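Local atomic coordinates of family 88 glycosyl hydrolase (Bacteroides thetaiotaomicron, PDB entry 5NOA), a protein that probably acts as a polysaccharide lyase that removes rhamnose caps from complex arabinogalactan proteins, although its family is generally assigned hydrolase activity. Residues Glu271-Arg276 / Trp321-Thr326; Tyr80-Ala85 / Asn129-Thr134; Tyr191-Met196 / Ile254-Thr259; Ala99-Ser104 / Asp110-Gly115. All coordinates share one frame; numbering follows the deposited sequence.

Interaction 1 (Glu271-Arg276 / Trp321-Thr326); sequences EGYWTR and WKYLST
An edge-to-face pair of tyrosines, Y273 and Y323, joins the loop that follows helix 250-266 to helix 310-328, in a family whose fold is the (alpha/alpha)6 barrel of the six-hairpin glycosidases. Y273 offers its edge and Y323 its face: the ring planes stand at 65°, and CD2 of Y273 comes to 3.7 Å from CD1 of Y323. The base of the same side chain also meets the ring. CB of Y273 sits over the centre of the Y323 ring, 3.9 Å from its centroid and 6° off the normal, a CH-pi contact. Y273 reaches this pose with CG wedged between the backbone N and the carbonyl carbon (chi1 57°), which puts CB over the face of Y323 and sets the ring beside it, edge toward that face. T275 CG2 meets the edge of the Y273 ring in its plane.

The bend before Y273 depends on G272. With its positive phi, a beta carbon would press on the carbonyl oxygen of E271, so only a residue without a side chain fits comfortably; it would also come close to CB of Y323. That oxygen, O of E271, lies 4.0 Å from CB of Y323. Tyrosine suits position 323 because it combines a broad apolar face with a polar end, whose OH is hydrogen-bonded to T289 OG1. Both tyrosines also rest on T292, so helix 289-304 backs the pair, while on the next position of helix 310-328 L324 packs against helices 289-304 and 358-377.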
# COMPACT_ATOMS: atom_id res chain seq x y z
N GLU A 271 10.66 -17.65 -9.76
CA GLU A 271 9.30 -17.79 -10.27
C GLU A 271 8.55 -16.45 -10.40
O GLU A 271 7.44 -16.41 -10.92
CB GLU A 271 8.50 -18.67 -9.30
CG GLU A 271 8.97 -20.10 -9.31
CD GLU A 271 10.06 -20.43 -8.30
OE1 GLU A 271 10.63 -19.55 -7.58
OE2 GLU A 271 10.34 -21.64 -8.23
N GLY A 272 9.12 -15.36 -9.90
CA GLY A 272 8.56 -14.01 -10.10
C GLY A 272 7.86 -13.38 -8.91
O GLY A 272 7.69 -12.17 -8.87
N TYR A 273 7.49 -14.20 -7.95
CA TYR A 273 6.91 -13.73 -6.70
C TYR A 273 7.97 -13.50 -5.64
O TYR A 273 9.13 -13.91 -5.81
CB TYR A 273 5.79 -14.67 -6.23
CG TYR A 273 6.19 -16.10 -6.04
CD1 TYR A 273 6.91 -16.51 -4.92
CD2 TYR A 273 5.85 -17.07 -6.96
CE1 TYR A 273 7.25 -17.84 -4.74
CE2 TYR A 273 6.21 -18.38 -6.79
CZ TYR A 273 6.90 -18.77 -5.66
OH TYR A 273 7.27 -20.08 -5.44
N TRP A 274 7.53 -12.91 -4.53
CA TRP A 274 8.29 -12.83 -3.31
C TRP A 274 7.62 -13.70 -2.26
O TRP A 274 6.41 -13.67 -2.12
CB TRP A 274 8.38 -11.41 -2.81
CG TRP A 274 9.34 -10.56 -3.59
CD1 TRP A 274 10.58 -10.18 -3.19
CD2 TRP A 274 9.12 -9.92 -4.86
NE1 TRP A 274 11.15 -9.35 -4.13
CE2 TRP A 274 10.26 -9.16 -5.14
CE3 TRP A 274 8.06 -9.88 -5.75
CZ2 TRP A 274 10.38 -8.42 -6.29
CZ3 TRP A 274 8.17 -9.12 -6.89
CH2 TRP A 274 9.31 -8.39 -7.13
N THR A 275 8.42 -14.45 -1.54
CA THR A 275 7.92 -15.30 -0.47
C THR A 275 7.64 -14.48 0.77
O THR A 275 8.21 -13.39 0.98
CB THR A 275 8.90 -16.46 -0.18
OG1 THR A 275 10.22 -15.95 -0.02
CG2 THR A 275 8.91 -17.46 -1.30
N ARG A 276 6.76 -15.03 1.60
CA ARG A 276 6.34 -14.36 2.82
C ARG A 276 7.50 -13.88 3.68
O ARG A 276 7.44 -12.76 4.21
CB ARG A 276 5.37 -15.27 3.60
CG ARG A 276 4.00 -15.37 2.97
CD ARG A 276 3.17 -16.48 3.54
NE ARG A 276 3.62 -17.75 2.99
CZ ARG A 276 3.22 -18.94 3.43
NH1 ARG A 276 2.36 -19.04 4.45
NH2 ARG A 276 3.65 -20.03 2.86
N TRP A 321 4.74 -9.53 -13.00
CA TRP A 321 3.44 -9.46 -13.68
C TRP A 321 3.06 -10.80 -14.28
O TRP A 321 1.89 -11.17 -14.31
CB TRP A 321 3.39 -8.35 -14.74
CG TRP A 321 2.06 -8.32 -15.39
CD1 TRP A 321 1.76 -8.81 -16.62
CD2 TRP A 321 0.83 -7.91 -14.79
NE1 TRP A 321 0.40 -8.70 -16.84
CE2 TRP A 321 -0.19 -8.16 -15.73
CE3 TRP A 321 0.49 -7.35 -13.54
CZ2 TRP A 321 -1.52 -7.88 -15.46
CZ3 TRP A 321 -0.82 -7.08 -13.28
CH2 TRP A 321 -1.81 -7.33 -14.24
N LYS A 322 4.05 -11.53 -14.79
CA LYS A 322 3.79 -12.85 -15.25
C LYS A 322 3.15 -13.74 -14.15
O LYS A 322 2.14 -14.41 -14.37
CB LYS A 322 5.07 -13.42 -15.81
CG LYS A 322 4.96 -14.86 -16.17
CD LYS A 322 6.23 -15.30 -16.89
CE LYS A 322 6.27 -16.79 -17.08
NZ LYS A 322 5.35 -17.15 -18.17
N TYR A 323 3.72 -13.71 -12.96
CA TYR A 323 3.13 -14.41 -11.84
C TYR A 323 1.72 -13.91 -11.55
O TYR A 323 0.79 -14.70 -11.36
CB TYR A 323 4.03 -14.27 -10.59
CG TYR A 323 3.25 -14.60 -9.33
CD1 TYR A 323 2.96 -15.91 -8.97
CD2 TYR A 323 2.70 -13.59 -8.56
CE1 TYR A 323 2.18 -16.21 -7.89
CE2 TYR A 323 1.94 -13.88 -7.45
CZ TYR A 323 1.66 -15.20 -7.12
OH TYR A 323 0.86 -15.55 -6.05
N LEU A 324 1.55 -12.59 -11.46
CA LEU A 324 0.23 -12.06 -11.08
C LEU A 324 -0.84 -12.44 -12.07
O LEU A 324 -1.93 -12.76 -11.68
CB LEU A 324 0.30 -10.54 -10.93
CG LEU A 324 1.13 -10.04 -9.75
CD1 LEU A 324 1.35 -8.54 -9.86
CD2 LEU A 324 0.48 -10.39 -8.43
N SER A 325 -0.51 -12.37 -13.35
CA SER A 325 -1.50 -12.59 -14.39
C SER A 325 -1.79 -14.03 -14.72
O SER A 325 -2.87 -14.33 -15.20
CB SER A 325 -1.10 -11.80 -15.64
OG SER A 325 0.10 -12.24 -16.17
N THR A 326 -0.83 -14.90 -14.43
CA THR A 326 -0.94 -16.32 -14.74
C THR A 326 -1.28 -17.22 -13.58
O THR A 326 -1.88 -18.26 -13.79
CB THR A 326 0.35 -16.88 -15.38
OG1 THR A 326 1.48 -16.79 -14.49
CG2 THR A 326 0.61 -16.12 -16.56

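Interaction 2 (Tyr80-Ala85 / Asn129-Thr134); sequences YSKGWA and NLEPDT
K82 from helix 75-87 and E131 from just past helix 120-130 reach toward each other and cross at about a right angle, meeting at their ends, where CE and NZ of K82 both approach OE2 of E131. Both chains are extended beyond CG, and this length spans the gap, since the CA atoms of K82 and E131 remain 10.8 Å apart. In each residue CG lies anti to the carbonyl carbon (chi1 -77° for K82, -64° for E131), which starts both chains out toward the other segment. NZ of K82 lies 2.7 Å from OE2 of E131, a salt bridge that is also a hydrogen bond. It uses the syn lone pair of OE2; OE1 of E131 stays 3.6 Å from NZ, so one oxygen makes the bond. The ammonium has a second anionic partner in E79, one turn earlier on its own helix, and this pair of carboxylates probably favours the charged form of the lysine. A glutamine in place of E131 would probably leave K82 without its charged mate from this segment, with E79 still beside it. E131 is the first residue to leave helical geometry after helix 120-130, where a long flexible acid can still touch L78. The result is a surface salt bridge joining helix 75-87 to the C-terminal end of helix 120-130, where K82 also touches L127, in a fold consistent with the (alpha/alpha)6 barrel.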
# COMPACT_ATOMS: atom_id res chain seq x y z
N TYR A 80 -18.95 3.39 -6.05
CA TYR A 80 -18.69 2.40 -5.03
C TYR A 80 -17.88 2.99 -3.87
O TYR A 80 -18.21 2.77 -2.72
CB TYR A 80 -17.96 1.22 -5.66
CG TYR A 80 -17.93 -0.02 -4.80
CD1 TYR A 80 -19.01 -0.87 -4.73
CD2 TYR A 80 -16.78 -0.37 -4.08
CE1 TYR A 80 -19.00 -2.00 -3.95
CE2 TYR A 80 -16.76 -1.50 -3.31
CZ TYR A 80 -17.85 -2.32 -3.27
OH TYR A 80 -17.80 -3.47 -2.50
N SER A 81 -16.83 3.75 -4.20
CA SER A 81 -16.08 4.42 -3.13
C SER A 81 -16.89 5.53 -2.42
O SER A 81 -16.78 5.69 -1.20
CB SER A 81 -14.73 4.94 -3.61
OG SER A 81 -13.82 3.90 -3.80
N LYS A 82 -17.69 6.29 -3.17
CA LYS A 82 -18.55 7.29 -2.55
C LYS A 82 -19.52 6.62 -1.58
O LYS A 82 -19.75 7.13 -0.48
CB LYS A 82 -19.37 8.05 -3.58
CG LYS A 82 -18.61 9.08 -4.34
CD LYS A 82 -19.55 9.75 -5.31
CE LYS A 82 -18.86 10.84 -6.07
NZ LYS A 82 -19.76 11.28 -7.18
N GLY A 83 -20.07 5.47 -1.97
CA GLY A 83 -21.00 4.77 -1.09
C GLY A 83 -20.35 4.33 0.20
O GLY A 83 -20.94 4.43 1.29
N TRP A 84 -19.11 3.87 0.10
CA TRP A 84 -18.37 3.46 1.30
C TRP A 84 -18.05 4.63 2.19
O TRP A 84 -18.19 4.55 3.40
CB TRP A 84 -17.13 2.71 0.87
CG TRP A 84 -16.17 2.33 1.95
CD1 TRP A 84 -16.27 1.27 2.80
CD2 TRP A 84 -14.93 2.93 2.23
NE1 TRP A 84 -15.15 1.16 3.58
CE2 TRP A 84 -14.30 2.17 3.24
CE3 TRP A 84 -14.24 4.01 1.69
CZ2 TRP A 84 -13.04 2.49 3.74
CZ3 TRP A 84 -13.01 4.34 2.21
CH2 TRP A 84 -12.41 3.57 3.19
N ALA A 85 -17.66 5.74 1.58
CA ALA A 85 -17.34 6.95 2.36
C ALA A 85 -18.57 7.46 3.10
O ALA A 85 -18.48 7.81 4.28
CB ALA A 85 -16.74 8.04 1.47
N ASN A 129 -11.09 15.85 -3.91
CA ASN A 129 -10.43 16.50 -5.03
C ASN A 129 -11.31 16.49 -6.26
O ASN A 129 -11.34 17.45 -7.01
CB ASN A 129 -9.08 15.88 -5.30
CG ASN A 129 -8.03 16.35 -4.33
OD1 ASN A 129 -8.11 17.46 -3.81
ND2 ASN A 129 -7.10 15.47 -4.02
N LEU A 130 -12.07 15.42 -6.46
CA LEU A 130 -13.01 15.33 -7.59
C LEU A 130 -14.22 16.24 -7.42
O LEU A 130 -14.73 16.75 -8.39
CB LEU A 130 -13.47 13.88 -7.75
CG LEU A 130 -12.38 12.89 -8.20
CD1 LEU A 130 -12.89 11.45 -8.08
CD2 LEU A 130 -11.96 13.14 -9.64
N GLU A 131 -14.72 16.35 -6.19
CA GLU A 131 -15.92 17.17 -5.92
C GLU A 131 -15.75 17.83 -4.55
O GLU A 131 -16.16 17.27 -3.53
CB GLU A 131 -17.13 16.25 -5.93
CG GLU A 131 -17.39 15.61 -7.30
CD GLU A 131 -18.39 14.50 -7.25
OE1 GLU A 131 -19.59 14.83 -7.13
OE2 GLU A 131 -17.98 13.32 -7.35
N PRO A 132 -15.09 18.99 -4.49
CA PRO A 132 -14.73 19.54 -3.18
C PRO A 132 -15.96 19.89 -2.37
O PRO A 132 -16.91 20.47 -2.89
CB PRO A 132 -13.85 20.77 -3.49
CG PRO A 132 -13.40 20.57 -4.89
CD PRO A 132 -14.36 19.64 -5.58
N ASP A 133 -15.96 19.43 -1.13
CA ASP A 133 -16.98 19.77 -0.14
C ASP A 133 -16.29 19.60 1.19
O ASP A 133 -15.69 18.55 1.42
CB ASP A 133 -18.16 18.80 -0.25
CG ASP A 133 -19.52 19.47 -0.10
OD1 ASP A 133 -19.62 20.71 -0.03
OD2 ASP A 133 -20.51 18.73 -0.10
N THR A 134 -16.33 20.64 2.01
CA THR A 134 -15.64 20.70 3.32
C THR A 134 -15.83 19.46 4.17
O THR A 134 -14.88 18.94 4.78
CB THR A 134 -16.20 21.90 4.14
OG1 THR A 134 -16.09 23.09 3.37
CG2 THR A 134 -15.44 22.11 5.44

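Interaction 3 (Tyr191-Met196 / Ile254-Thr259)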
# COMPACT_ATOMS: atom_id res chain seq x y z
N TYR A 191 11.23 8.39 12.40
CA TYR A 191 11.08 7.46 13.52
C TYR A 191 10.97 6.03 13.06
O TYR A 191 11.70 5.16 13.49
CB TYR A 191 9.83 7.79 14.33
CG TYR A 191 9.58 6.77 15.38
CD1 TYR A 191 10.31 6.79 16.55
CD2 TYR A 191 8.67 5.72 15.19
CE1 TYR A 191 10.15 5.83 17.52
CE2 TYR A 191 8.49 4.76 16.15
CZ TYR A 191 9.25 4.82 17.31
OH TYR A 191 9.08 3.86 18.26
N ALA A 192 10.06 5.78 12.12
CA ALA A 192 9.85 4.42 11.63
C ALA A 192 11.15 3.84 11.04
O ALA A 192 11.48 2.68 11.27
CB ALA A 192 8.74 4.41 10.57
N ASP A 193 11.83 4.66 10.26
CA ASP A 193 13.06 4.22 9.61
C ASP A 193 14.11 3.88 10.65
O ASP A 193 14.81 2.88 10.52
CB ASP A 193 13.52 5.36 8.67
CG ASP A 193 14.51 4.92 7.60
OD1 ASP A 193 14.07 4.32 6.60
OD2 ASP A 193 15.69 5.16 7.77
N SER A 194 14.20 4.69 11.72
CA SER A 194 15.19 4.49 12.75
C SER A 194 15.01 3.15 13.44
O SER A 194 16.00 2.56 13.86
CB SER A 194 15.21 5.64 13.75
OG SER A 194 14.12 5.57 14.66
N ILE A 195 13.76 2.67 13.55
CA ILE A 195 13.53 1.41 14.26
C ILE A 195 13.49 0.19 13.31
O ILE A 195 13.98 -0.87 13.64
CB ILE A 195 12.21 1.47 15.05
CG1 ILE A 195 12.24 2.56 16.14
CG2 ILE A 195 11.88 0.08 15.58
CD1 ILE A 195 13.31 2.38 17.19
N MET A 196 12.95 0.35 12.12
CA MET A 196 12.63 -0.78 11.28
C MET A 196 13.53 -0.96 10.07
O MET A 196 13.55 -2.06 9.52
CB MET A 196 11.16 -0.72 10.79
CG MET A 196 10.16 -1.13 11.84
SD MET A 196 8.49 -0.77 11.34
CE MET A 196 8.32 0.88 11.91
N ILE A 254 13.53 9.92 -1.93
CA ILE A 254 13.99 9.31 -3.16
C ILE A 254 15.10 8.32 -2.85
O ILE A 254 15.10 7.19 -3.39
CB ILE A 254 14.49 10.39 -4.15
CG1 ILE A 254 13.30 11.27 -4.61
CG2 ILE A 254 15.25 9.76 -5.31
CD1 ILE A 254 13.70 12.49 -5.39
N ASP A 255 16.04 8.74 -2.01
CA ASP A 255 17.18 7.89 -1.69
C ASP A 255 16.72 6.58 -1.06
O ASP A 255 17.21 5.50 -1.40
CB ASP A 255 18.18 8.60 -0.77
CG ASP A 255 19.02 9.67 -1.48
OD1 ASP A 255 18.95 9.77 -2.72
OD2 ASP A 255 19.72 10.43 -0.77
N ARG A 256 15.78 6.67 -0.12
CA ARG A 256 15.27 5.45 0.50
C ARG A 256 14.47 4.59 -0.46
O ARG A 256 14.55 3.37 -0.43
CB ARG A 256 14.44 5.78 1.74
CG ARG A 256 13.87 4.58 2.47
CD ARG A 256 14.87 3.60 3.04
NE ARG A 256 15.58 4.18 4.16
CZ ARG A 256 16.84 4.54 4.17
NH1 ARG A 256 17.63 4.43 3.08
NH2 ARG A 256 17.33 5.09 5.27
N PHE A 257 13.66 5.22 -1.28
CA PHE A 257 12.92 4.48 -2.31
C PHE A 257 13.88 3.69 -3.19
O PHE A 257 13.64 2.53 -3.46
CB PHE A 257 12.10 5.47 -3.11
CG PHE A 257 11.23 4.85 -4.15
CD1 PHE A 257 10.15 4.07 -3.82
CD2 PHE A 257 11.41 5.16 -5.48
CE1 PHE A 257 9.31 3.55 -4.79
CE2 PHE A 257 10.58 4.63 -6.45
CZ PHE A 257 9.54 3.82 -6.10
N ARG A 258 14.97 4.32 -3.61
CA ARG A 258 15.93 3.63 -4.45
C ARG A 258 16.63 2.48 -3.74
O ARG A 258 16.84 1.43 -4.36
CB ARG A 258 16.97 4.60 -5.00
CG ARG A 258 16.36 5.56 -6.02
CD ARG A 258 17.47 6.33 -6.67
NE ARG A 258 17.03 7.34 -7.59
CZ ARG A 258 17.39 8.61 -7.57
NH1 ARG A 258 18.26 9.11 -6.70
NH2 ARG A 258 16.88 9.38 -8.50
N THR A 259 16.98 2.66 -2.45
CA THR A 259 17.67 1.58 -1.72
C THR A 259 16.72 0.39 -1.51
O THR A 259 17.07 -0.78 -1.72
CB THR A 259 18.28 2.04 -0.38
OG1 THR A 259 17.29 2.42 0.63
CG2 THR A 259 19.28 3.09 -0.60
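The carboxylate of D193 and the guanidinium of R256 meet edge to edge, their planes 13° apart, and R256 also makes a cation-pi contact with Y197. R256 grips side-on with two nitrogens: NE gives its hydrogen to OD1 of D193 at 2.9 Å, and NH2 gives one to OD2 of D193 at 3.0 Å. Both bonds are nearly straight (172° and 170°) and arrive on the syn side of each oxygen, slightly out of the carboxylate plane but in that of the guanidinium. Arginine suits the place because its two parallel N-H groups match the spacing of the acid's oxygens. To aim them, its chain bends at chi2 and chi3. The pair links the last turn of helix 180-196 to helix 250-266, beside the hairpin of strands 197-198 and 203-204, in this (alpha/alpha)6 fold. NH1 of R256 turns back to OG1 of T259 one turn on, 3.2 Å away and tilted from the plane, so its own helix also holds the group. A methionine here is likely to leave the D193 carboxylate without its charged mate and to take away the cation-pi partner of Y197. Y204 adds a weak hydrogen bond to OD1 of D193 and touches the R256 chain.

Interaction 4 (Ala99-Ser104 / Asp110-Gly115)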
# COMPACT_ATOMS: atom_id res chain seq x y z
N ALA A 99 -9.04 12.58 24.88
CA ALA A 99 -8.24 11.96 25.97
C ALA A 99 -8.18 10.42 25.86
O ALA A 99 -7.29 9.80 26.43
CB ALA A 99 -8.76 12.38 27.33
N ASN A 100 -9.17 9.80 25.25
CA ASN A 100 -9.21 8.36 25.06
C ASN A 100 -8.58 7.95 23.74
O ASN A 100 -8.51 6.75 23.51
CB ASN A 100 -10.66 7.82 25.14
CG ASN A 100 -11.09 7.50 26.57
OD1 ASN A 100 -10.51 7.99 27.55
ND2 ASN A 100 -12.12 6.70 26.70
N TRP A 101 -8.12 8.89 22.89
CA TRP A 101 -7.58 8.50 21.60
C TRP A 101 -6.28 7.74 21.74
O TRP A 101 -5.40 8.13 22.47
CB TRP A 101 -7.36 9.67 20.63
CG TRP A 101 -8.64 10.35 20.14
CD1 TRP A 101 -9.93 9.98 20.44
CD2 TRP A 101 -8.73 11.40 19.20
NE1 TRP A 101 -10.80 10.80 19.79
CE2 TRP A 101 -10.09 11.66 19.00
CE3 TRP A 101 -7.78 12.17 18.49
CZ2 TRP A 101 -10.54 12.64 18.11
CZ3 TRP A 101 -8.23 13.14 17.62
CH2 TRP A 101 -9.59 13.39 17.45
N LYS A 102 -6.21 6.62 21.02
CA LYS A 102 -5.09 5.69 21.08
C LYS A 102 -4.52 5.40 19.70
O LYS A 102 -5.19 5.58 18.69
CB LYS A 102 -5.53 4.40 21.79
CG LYS A 102 -5.92 4.63 23.27
CD LYS A 102 -6.52 3.42 23.97
CE LYS A 102 -7.01 3.72 25.37
NZ LYS A 102 -8.26 4.52 25.32
N TYR A 103 -3.28 4.96 19.71
CA TYR A 103 -2.55 4.64 18.49
C TYR A 103 -1.80 3.35 18.46
O TYR A 103 -1.10 3.06 17.49
CB TYR A 103 -1.66 5.79 18.04
CG TYR A 103 -0.53 6.20 18.91
CD1 TYR A 103 -0.75 7.05 20.00
CD2 TYR A 103 0.78 5.88 18.59
CE1 TYR A 103 0.31 7.50 20.76
CE2 TYR A 103 1.83 6.35 19.31
CZ TYR A 103 1.61 7.17 20.41
OH TYR A 103 2.64 7.69 21.15
N SER A 104 -1.94 2.52 19.51
CA SER A 104 -1.58 1.11 19.42
C SER A 104 -2.66 0.37 18.64
O SER A 104 -3.55 0.99 18.08
CB SER A 104 -1.39 0.57 20.82
OG SER A 104 -2.55 0.80 21.59
N ASP A 110 -12.10 4.33 19.76
CA ASP A 110 -11.11 5.17 20.39
C ASP A 110 -9.79 5.22 19.60
O ASP A 110 -8.94 6.04 19.93
CB ASP A 110 -10.76 4.65 21.81
CG ASP A 110 -11.86 4.80 22.81
OD1 ASP A 110 -12.87 5.45 22.52
OD2 ASP A 110 -11.67 4.28 23.94
N TYR A 111 -9.62 4.35 18.60
CA TYR A 111 -8.33 4.19 17.93
C TYR A 111 -8.18 5.16 16.77
O TYR A 111 -7.75 4.81 15.67
CB TYR A 111 -8.13 2.71 17.57
CG TYR A 111 -7.73 1.97 18.82
CD1 TYR A 111 -8.67 1.58 19.76
CD2 TYR A 111 -6.40 1.72 19.10
CE1 TYR A 111 -8.28 1.02 20.96
CE2 TYR A 111 -6.00 1.14 20.28
CZ TYR A 111 -6.94 0.79 21.22
OH TYR A 111 -6.53 0.19 22.39
N VAL A 112 -8.45 6.42 17.06
CA VAL A 112 -8.49 7.47 16.07
C VAL A 112 -7.12 7.83 15.53
O VAL A 112 -6.98 8.23 14.37
CB VAL A 112 -9.19 8.71 16.70
CG1 VAL A 112 -9.17 9.94 15.78
CG2 VAL A 112 -10.60 8.39 17.12
N LEU A 113 -6.11 7.68 16.37
CA LEU A 113 -4.73 8.01 16.02
C LEU A 113 -3.92 6.84 15.48
O LEU A 113 -2.73 6.98 15.19
CB LEU A 113 -4.02 8.65 17.21
CG LEU A 113 -4.63 9.97 17.69
CD1 LEU A 113 -3.93 10.41 18.97
CD2 LEU A 113 -4.59 11.00 16.57
N PHE A 114 -4.56 5.68 15.39
CA PHE A 114 -3.94 4.50 14.82
C PHE A 114 -4.06 4.57 13.31
O PHE A 114 -5.17 4.69 12.78
CB PHE A 114 -4.67 3.27 15.36
CG PHE A 114 -4.12 1.94 14.90
CD1 PHE A 114 -2.75 1.72 14.69
CD2 PHE A 114 -4.99 0.89 14.70
CE1 PHE A 114 -2.29 0.49 14.29
CE2 PHE A 114 -4.53 -0.34 14.29
CZ PHE A 114 -3.18 -0.52 14.07
N GLY A 115 -2.94 4.49 12.60
CA GLY A 115 -2.94 4.64 11.17
C GLY A 115 -3.83 3.70 10.41
O GLY A 115 -4.30 4.07 9.31
O HOH W 1 -4.17 -1.31 21.93
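The forked end of V112 packs on one face of W101: CG1 sits above the centre of the six-membered ring, 3.5 Å from its centroid, while CG2 lies 3.6 Å from NE1 of W101, itself hydrogen-bonded to O of S95. With CG1 anti to the backbone N (chi1 174°), both methyls are turned to the indole, which a beta-branched residue suits. L113 makes the next bump, its CD1 3.9 Å from CB of W101. K102 lays CB over one face of the Y111 ring and passes CD 3.6 Å from OH of Y111, before its end curls back to give NZ a 2.9 Å bond to O of N100. Both segments belong to the long loop between helices 75-87 and 120-130, folded on itself without regular strands: a type I turn from Y111 to F114, overlapping an inverse gamma turn centred on Y111, gathers round the carbonyl oxygen of K102. N of K102 donates to O of D110 (3.0 Å), and N of L113 weakly to O of K102. The carbonyl oxygen of S104 rests over one ring face, 3.4 Å from CG of F114, and a water joins OG of S104 to OH of Y111.

In the fold
From the N terminus, interaction 2 opens first, on helix 75-87, and closes past the end of helix 120-130, bridging 43 residues. Interaction 4 is nested inside that span: it folds the connecting loop on itself across only five residues, with its centre 24 Å from that of interaction 2. Interaction 3 follows in series, tying helix 180-196 to helix 250-266, and comes within about 8 Å of interaction 4 at the nearest atoms. Interaction 1 comes last, fastening the loop after helix 250-266 to helix 310-328, on the opposite side of the chain's centre from interactions 2 and 4. None of the contacts cross, and none touch one another.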